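Local structure of putative Lipoprotein (Shewanella oneidensis, 3U24) at residues L138-E150 / S196-F210. The protein is a putative lipoprotein of unknown function that binds zinc and calcium ions and belongs to the DUF885 family, placed in a metallopeptidase-like clan. Sequence-based numbering, arbitrary orientation.
Sequences LDDRLRSVLARME and SGLSDAEKALFKTRF. With EDO (1,2-ethanediol), chain Y; EDO (1,2-ethanediol), chain P.
Arg209 of helix 200-234 reaches across to Leu146 and Glu150. CB touches Met149 CE at 3.8 Å; CD passes Leu146 O, and NH1 donates to that oxygen at 2.9 Å, from above the carbonyl plane. Glu150 CG lies over CZ and Leu205 CD2 off-centre over the opposite face, fixing how the guanidinium is turned. The Glu150 carboxylate stacks nearly parallel (11°), OE2 3.8 Å from Arg209 NH2, a long salt bridge of charges alone. Leu146 is a knob among Glu202, Leu205, Phe206 and Arg209. Bent at chi3 (-61°), selenomethionine Met149 sets CE 3.5 Å above the Phe206 ring centroid, a CH-pi and Met-aromatic contact; Val193 of helix 187-195 also touches Phe206. Arg143 grips Glu202 side-on: NE meets OE2 at 2.7 Å, nearly straight, and NH2 meets OE1 at 3.1 Å. Ser199 N donates to Glu202 OE1 while Ser199 OG, the N-cap, accepts from Glu202 N: a capping box. With an alanine at Glu202, Arg143 would probably lose its countercharge and Ser199 N its side-chain acceptor. In the loop before helix 200-234, Gly197 N donates to Asp139 OD1 at 3.2 Å. Helix 138-148 thus packs on the start of the long helix at 43°, apolar centrally, the bidentate salt bridge probably favouring a charged Glu202.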
loop_
_atom_site.group_PDB
_atom_site.type_symbol
_atom_site.label_atom_id
_atom_site.label_comp_id
_atom_site.label_asym_id
_atom_site.label_seq_id
_atom_site.Cartn_x
_atom_site.Cartn_y
_atom_site.Cartn_z
ATOM N N LEU A 138 -17.578 21.126 -14.968
ATOM C CA LEU A 138 -18.171 21.268 -13.634
ATOM C C LEU A 138 -19.632 20.831 -13.632
ATOM O O LEU A 138 -20.063 20.056 -12.780
ATOM C CB LEU A 138 -17.995 22.686 -13.106
ATOM C CG LEU A 138 -18.701 23.077 -11.803
ATOM C CD1 LEU A 138 -18.088 22.352 -10.614
ATOM C CD2 LEU A 138 -18.660 24.624 -11.651
ATOM N N ASP A 139 -20.367 21.281 -14.619
ATOM C CA ASP A 139 -21.749 20.873 -14.754
ATOM C C ASP A 139 -21.872 19.336 -14.856
ATOM O O ASP A 139 -22.780 18.787 -14.287
ATOM C CB ASP A 139 -22.431 21.599 -15.922
ATOM C CG ASP A 139 -22.595 23.144 -15.675
ATOM O OD1 ASP A 139 -22.027 23.716 -14.691
ATOM O OD2 ASP A 139 -23.297 23.814 -16.493
ATOM N N ASP A 140 -20.961 18.644 -15.527
ATOM C CA ASP A 140 -21.028 17.182 -15.556
ATOM C C ASP A 140 -20.748 16.594 -14.175
ATOM O O ASP A 140 -21.461 15.703 -13.726
ATOM C CB ASP A 140 -20.030 16.545 -16.534
ATOM C CG ASP A 140 -20.253 16.965 -17.992
ATOM O OD1 ASP A 140 -21.204 17.730 -18.274
ATOM O OD2 ASP A 140 -19.434 16.550 -18.861
ATOM N N ARG A 141 -19.710 17.082 -13.506
ATOM C CA ARG A 141 -19.457 16.653 -12.139
ATOM C C ARG A 141 -20.664 16.877 -11.212
ATOM O O ARG A 141 -21.045 15.987 -10.503
ATOM C CB ARG A 141 -18.284 17.416 -11.559
ATOM C CG ARG A 141 -16.909 16.898 -11.949
ATOM C CD ARG A 141 -15.837 17.740 -11.252
ATOM N NE ARG A 141 -15.569 18.967 -11.989
ATOM C CZ ARG A 141 -15.098 20.097 -11.468
ATOM N NH1 ARG A 141 -14.889 20.210 -10.182
ATOM N NH2 ARG A 141 -14.873 21.126 -12.243
ATOM N N LEU A 142 -21.244 18.068 -11.227
ATOM C CA LEU A 142 -22.374 18.397 -10.323
ATOM C C LEU A 142 -23.630 17.584 -10.636
ATOM O O LEU A 142 -24.364 17.234 -9.738
ATOM C CB LEU A 142 -22.691 19.895 -10.357
ATOM C CG LEU A 142 -21.517 20.710 -9.809
ATOM C CD1 LEU A 142 -21.754 22.191 -10.031
ATOM C CD2 LEU A 142 -21.280 20.430 -8.332
ATOM N N ARG A 143 -23.868 17.295 -11.906
ATOM C CA ARG A 143 -24.998 16.458 -12.274
ATOM C C ARG A 143 -24.770 15.030 -11.800
ATOM O O ARG A 143 -25.730 14.358 -11.412
ATOM C CB ARG A 143 -25.257 16.480 -13.768
ATOM C CG ARG A 143 -25.918 17.778 -14.207
ATOM C CD ARG A 143 -26.113 17.923 -15.723
ATOM N NE ARG A 143 -26.860 19.153 -15.985
ATOM C CZ ARG A 143 -26.469 20.138 -16.801
ATOM N NH1 ARG A 143 -25.362 20.057 -17.516
ATOM N NH2 ARG A 143 -27.221 21.217 -16.927
ATOM N N SER A 144 -23.513 14.568 -11.826
ATOM C CA SER A 144 -23.195 13.254 -11.268
ATOM C C SER A 144 -23.472 13.219 -9.761
ATOM O O SER A 144 -24.088 12.270 -9.237
ATOM C CB SER A 144 -21.741 12.835 -11.571
ATOM O OG SER A 144 -21.625 12.511 -12.954
ATOM N N VAL A 145 -23.030 14.252 -9.072
ATOM C CA VAL A 145 -23.260 14.375 -7.641
ATOM C C VAL A 145 -24.782 14.509 -7.343
ATOM O O VAL A 145 -25.314 13.882 -6.411
ATOM C CB VAL A 145 -22.525 15.617 -7.101
ATOM C CG1 VAL A 145 -22.960 15.921 -5.673
ATOM C CG2 VAL A 145 -21.027 15.388 -7.196
ATOM N N LEU A 146 -25.467 15.325 -8.158
ATOM C CA LEU A 146 -26.910 15.473 -8.008
ATOM C C LEU A 146 -27.583 14.078 -7.984
ATOM O O LEU A 146 -28.312 13.788 -7.052
ATOM C CB LEU A 146 -27.513 16.399 -9.094
ATOM C CG LEU A 146 -29.016 16.691 -9.131
ATOM C CD1 LEU A 146 -29.466 17.316 -7.814
ATOM C CD2 LEU A 146 -29.312 17.617 -10.302
ATOM N N ALA A 147 -27.250 13.210 -8.951
ATOM C CA ALA A 147 -27.850 11.883 -9.072
ATOM C C ALA A 147 -27.357 10.956 -7.966
ATOM O O ALA A 147 -28.131 10.163 -7.397
ATOM C CB ALA A 147 -27.593 11.262 -10.486
ATOM N N ARG A 148 -26.077 11.052 -7.636
ATOM C CA ARG A 148 -25.491 10.144 -6.647
ATOM C C ARG A 148 -26.035 10.356 -5.221
ATOM O O ARG A 148 -25.998 9.449 -4.387
ATOM C CB ARG A 148 -23.956 10.259 -6.697
ATOM C CG ARG A 148 -23.160 9.175 -5.970
ATOM C CD ARG A 148 -21.652 9.474 -5.960
ATOM N NE ARG A 148 -20.901 8.361 -5.397
ATOM C CZ ARG A 148 -20.502 7.307 -6.113
ATOM N NH1 ARG A 148 -20.728 7.248 -7.444
ATOM N NH2 ARG A 148 -19.858 6.312 -5.508
HETATM N N MSE A 149 -26.498 11.573 -4.930
HETATM C CA MSE A 149 -27.110 11.867 -3.630
HETATM C C MSE A 149 -28.472 11.166 -3.366
HETATM O O MSE A 149 -28.830 10.956 -2.186
HETATM C CB MSE A 149 -27.258 13.389 -3.416
HETATM C CG MSE A 149 -25.938 14.101 -3.162
HETATM SE SE MSE A 149 -26.219 15.972 -2.623
HETATM C CE MSE A 149 -27.143 16.574 -4.248
ATOM N N GLU A 150 -29.180 10.794 -4.443
ATOM C CA GLU A 150 -30.541 10.227 -4.365
ATOM C C GLU A 150 -30.631 9.188 -3.291
ATOM O O GLU A 150 -31.466 9.304 -2.400
ATOM C CB GLU A 150 -30.979 9.540 -5.666
ATOM C CG GLU A 150 -31.721 10.419 -6.681
ATOM C CD GLU A 150 -31.906 9.760 -8.073
ATOM O OE1 GLU A 150 -30.889 9.651 -8.850
ATOM O OE2 GLU A 150 -33.079 9.385 -8.385
ATOM N N SER A 196 -22.818 27.707 -10.663
ATOM C CA SER A 196 -22.615 26.874 -11.845
ATOM C C SER A 196 -23.643 27.200 -12.946
ATOM O O SER A 196 -24.579 27.988 -12.758
ATOM C CB SER A 196 -22.802 25.396 -11.460
ATOM O OG SER A 196 -24.180 25.112 -11.271
ATOM N N GLY A 197 -23.493 26.490 -14.059
ATOM C CA GLY A 197 -24.371 26.624 -15.175
ATOM C C GLY A 197 -25.575 25.711 -15.106
ATOM O O GLY A 197 -26.326 25.682 -16.064
ATOM N N LEU A 198 -25.779 24.974 -14.010
ATOM C CA LEU A 198 -26.993 24.173 -13.886
ATOM C C LEU A 198 -28.239 25.068 -13.971
ATOM O O LEU A 198 -28.211 26.238 -13.596
ATOM C CB LEU A 198 -27.043 23.373 -12.575
ATOM C CG LEU A 198 -25.926 22.351 -12.347
ATOM C CD1 LEU A 198 -26.212 21.426 -11.172
ATOM C CD2 LEU A 198 -25.693 21.532 -13.586
ATOM N N SER A 199 -29.341 24.505 -14.457
ATOM C CA SER A 199 -30.624 25.232 -14.482
ATOM C C SER A 199 -31.073 25.539 -13.066
ATOM O O SER A 199 -30.664 24.867 -12.125
ATOM C CB SER A 199 -31.680 24.385 -15.132
ATOM O OG SER A 199 -32.084 23.364 -14.247
ATOM N N ASP A 200 -31.919 26.541 -12.923
ATOM C CA ASP A 200 -32.526 26.851 -11.636
ATOM C C ASP A 200 -33.269 25.666 -10.989
ATOM O O ASP A 200 -33.249 25.525 -9.764
ATOM C CB ASP A 200 -33.459 28.062 -11.757
ATOM C CG ASP A 200 -32.697 29.382 -11.878
ATOM O OD1 ASP A 200 -31.444 29.372 -11.740
ATOM O OD2 ASP A 200 -33.352 30.434 -12.092
ATOM N N ALA A 201 -33.908 24.838 -11.807
ATOM C CA ALA A 201 -34.571 23.648 -11.313
ATOM C C ALA A 201 -33.535 22.643 -10.761
ATOM O O ALA A 201 -33.732 22.068 -9.687
ATOM C CB ALA A 201 -35.432 23.001 -12.409
ATOM N N GLU A 202 -32.433 22.460 -11.479
ATOM C CA GLU A 202 -31.371 21.577 -10.991
ATOM C C GLU A 202 -30.758 22.068 -9.646
ATOM O O GLU A 202 -30.464 21.273 -8.776
ATOM C CB GLU A 202 -30.285 21.376 -12.055
ATOM C CG GLU A 202 -30.692 20.504 -13.229
ATOM C CD GLU A 202 -29.710 20.598 -14.380
ATOM O OE1 GLU A 202 -29.302 21.744 -14.747
ATOM O OE2 GLU A 202 -29.325 19.524 -14.933
ATOM N N LYS A 203 -30.580 23.380 -9.505
ATOM C CA LYS A 203 -30.035 23.951 -8.274
ATOM C C LYS A 203 -30.955 23.649 -7.089
ATOM O O LYS A 203 -30.473 23.262 -6.018
ATOM C CB LYS A 203 -29.789 25.457 -8.433
ATOM C CG LYS A 203 -28.595 25.712 -9.348
ATOM C CD LYS A 203 -28.305 27.193 -9.585
ATOM C CE LYS A 203 -27.334 27.363 -10.749
ATOM N NZ LYS A 203 -26.967 28.789 -11.037
ATOM N N ALA A 204 -32.273 23.806 -7.293
ATOM C CA ALA A 204 -33.237 23.629 -6.213
ATOM C C ALA A 204 -33.304 22.152 -5.845
ATOM O O ALA A 204 -33.370 21.811 -4.691
ATOM C CB ALA A 204 -34.630 24.176 -6.610
ATOM N N LEU A 205 -33.259 21.261 -6.839
ATOM C CA LEU A 205 -33.242 19.835 -6.574
ATOM C C LEU A 205 -31.985 19.458 -5.765
ATOM O O LEU A 205 -32.018 18.592 -4.845
ATOM C CB LEU A 205 -33.237 19.076 -7.871
ATOM C CG LEU A 205 -33.261 17.536 -7.759
ATOM C CD1 LEU A 205 -34.452 17.050 -6.912
ATOM C CD2 LEU A 205 -33.200 16.878 -9.156
ATOM N N PHE A 206 -30.875 20.094 -6.126
ATOM C CA PHE A 206 -29.612 19.833 -5.463
ATOM C C PHE A 206 -29.754 20.164 -3.981
ATOM O O PHE A 206 -29.325 19.405 -3.126
ATOM C CB PHE A 206 -28.478 20.652 -6.090
ATOM C CG PHE A 206 -27.110 20.166 -5.702
ATOM C CD1 PHE A 206 -26.616 20.383 -4.432
ATOM C CD2 PHE A 206 -26.329 19.470 -6.603
ATOM C CE1 PHE A 206 -25.369 19.909 -4.055
ATOM C CE2 PHE A 206 -25.082 18.979 -6.214
ATOM C CZ PHE A 206 -24.598 19.223 -4.939
ATOM N N LYS A 207 -30.369 21.300 -3.686
ATOM C CA LYS A 207 -30.501 21.742 -2.301
ATOM C C LYS A 207 -31.400 20.769 -1.493
ATOM O O LYS A 207 -31.058 20.341 -0.381
ATOM C CB LYS A 207 -31.044 23.179 -2.247
ATOM C CG LYS A 207 -31.113 23.794 -0.858
ATOM C CD LYS A 207 -29.777 23.699 -0.053
ATOM C CE LYS A 207 -29.828 24.354 1.348
ATOM N NZ LYS A 207 -28.738 23.853 2.265
ATOM N N THR A 208 -32.545 20.436 -2.081
ATOM C CA THR A 208 -33.448 19.465 -1.496
ATOM C C THR A 208 -32.659 18.163 -1.220
ATOM O O THR A 208 -32.650 17.664 -0.102
ATOM C CB THR A 208 -34.655 19.218 -2.441
ATOM O OG1 THR A 208 -35.368 20.463 -2.657
ATOM C CG2 THR A 208 -35.613 18.113 -1.886
ATOM N N ARG A 209 -31.971 17.615 -2.214
ATOM C CA ARG A 209 -31.261 16.358 -1.973
ATOM C C ARG A 209 -30.141 16.498 -0.961
ATOM O O ARG A 209 -29.890 15.562 -0.213
ATOM C CB ARG A 209 -30.714 15.775 -3.258
ATOM C CG ARG A 209 -31.783 15.140 -4.083
ATOM C CD ARG A 209 -31.195 14.281 -5.189
ATOM N NE ARG A 209 -32.294 13.798 -5.983
ATOM C CZ ARG A 209 -32.242 13.522 -7.273
ATOM N NH1 ARG A 209 -31.104 13.645 -7.978
ATOM N NH2 ARG A 209 -33.356 13.109 -7.885
ATOM N N PHE A 210 -29.507 17.664 -0.912
ATOM C CA PHE A 210 -28.352 17.889 -0.022
ATOM C C PHE A 210 -28.813 17.942 1.431
ATOM O O PHE A 210 -28.113 17.476 2.340
ATOM C CB PHE A 210 -27.660 19.166 -0.423
ATOM C CG PHE A 210 -26.494 19.572 0.447
ATOM C CD1 PHE A 210 -26.687 20.237 1.624
ATOM C CD2 PHE A 210 -25.185 19.384 0.009
ATOM C CE1 PHE A 210 -25.602 20.647 2.404
ATOM C CE2 PHE A 210 -24.101 19.809 0.773
ATOM C CZ PHE A 210 -24.317 20.436 1.982
HETATM C C1 EDO Y . -34.269 7.146 -2.398
HETATM O O1 EDO Y . -33.769 8.499 -2.369
HETATM C C2 EDO Y . -33.777 6.217 -1.266
HETATM O O2 EDO Y . -32.760 6.778 -0.400
HETATM C C1 EDO P . -17.560 4.946 -1.854
HETATM O O1 EDO P . -17.551 6.115 -1.017
HETATM C C2 EDO P . -18.933 4.246 -1.902
HETATM O O2 EDO P . -19.823 5.030 -2.696
HETATM O O HOH W 1 -30.421 12.720 -0.689
HETATM O O HOH W 2 -34.026 10.884 -10.361
#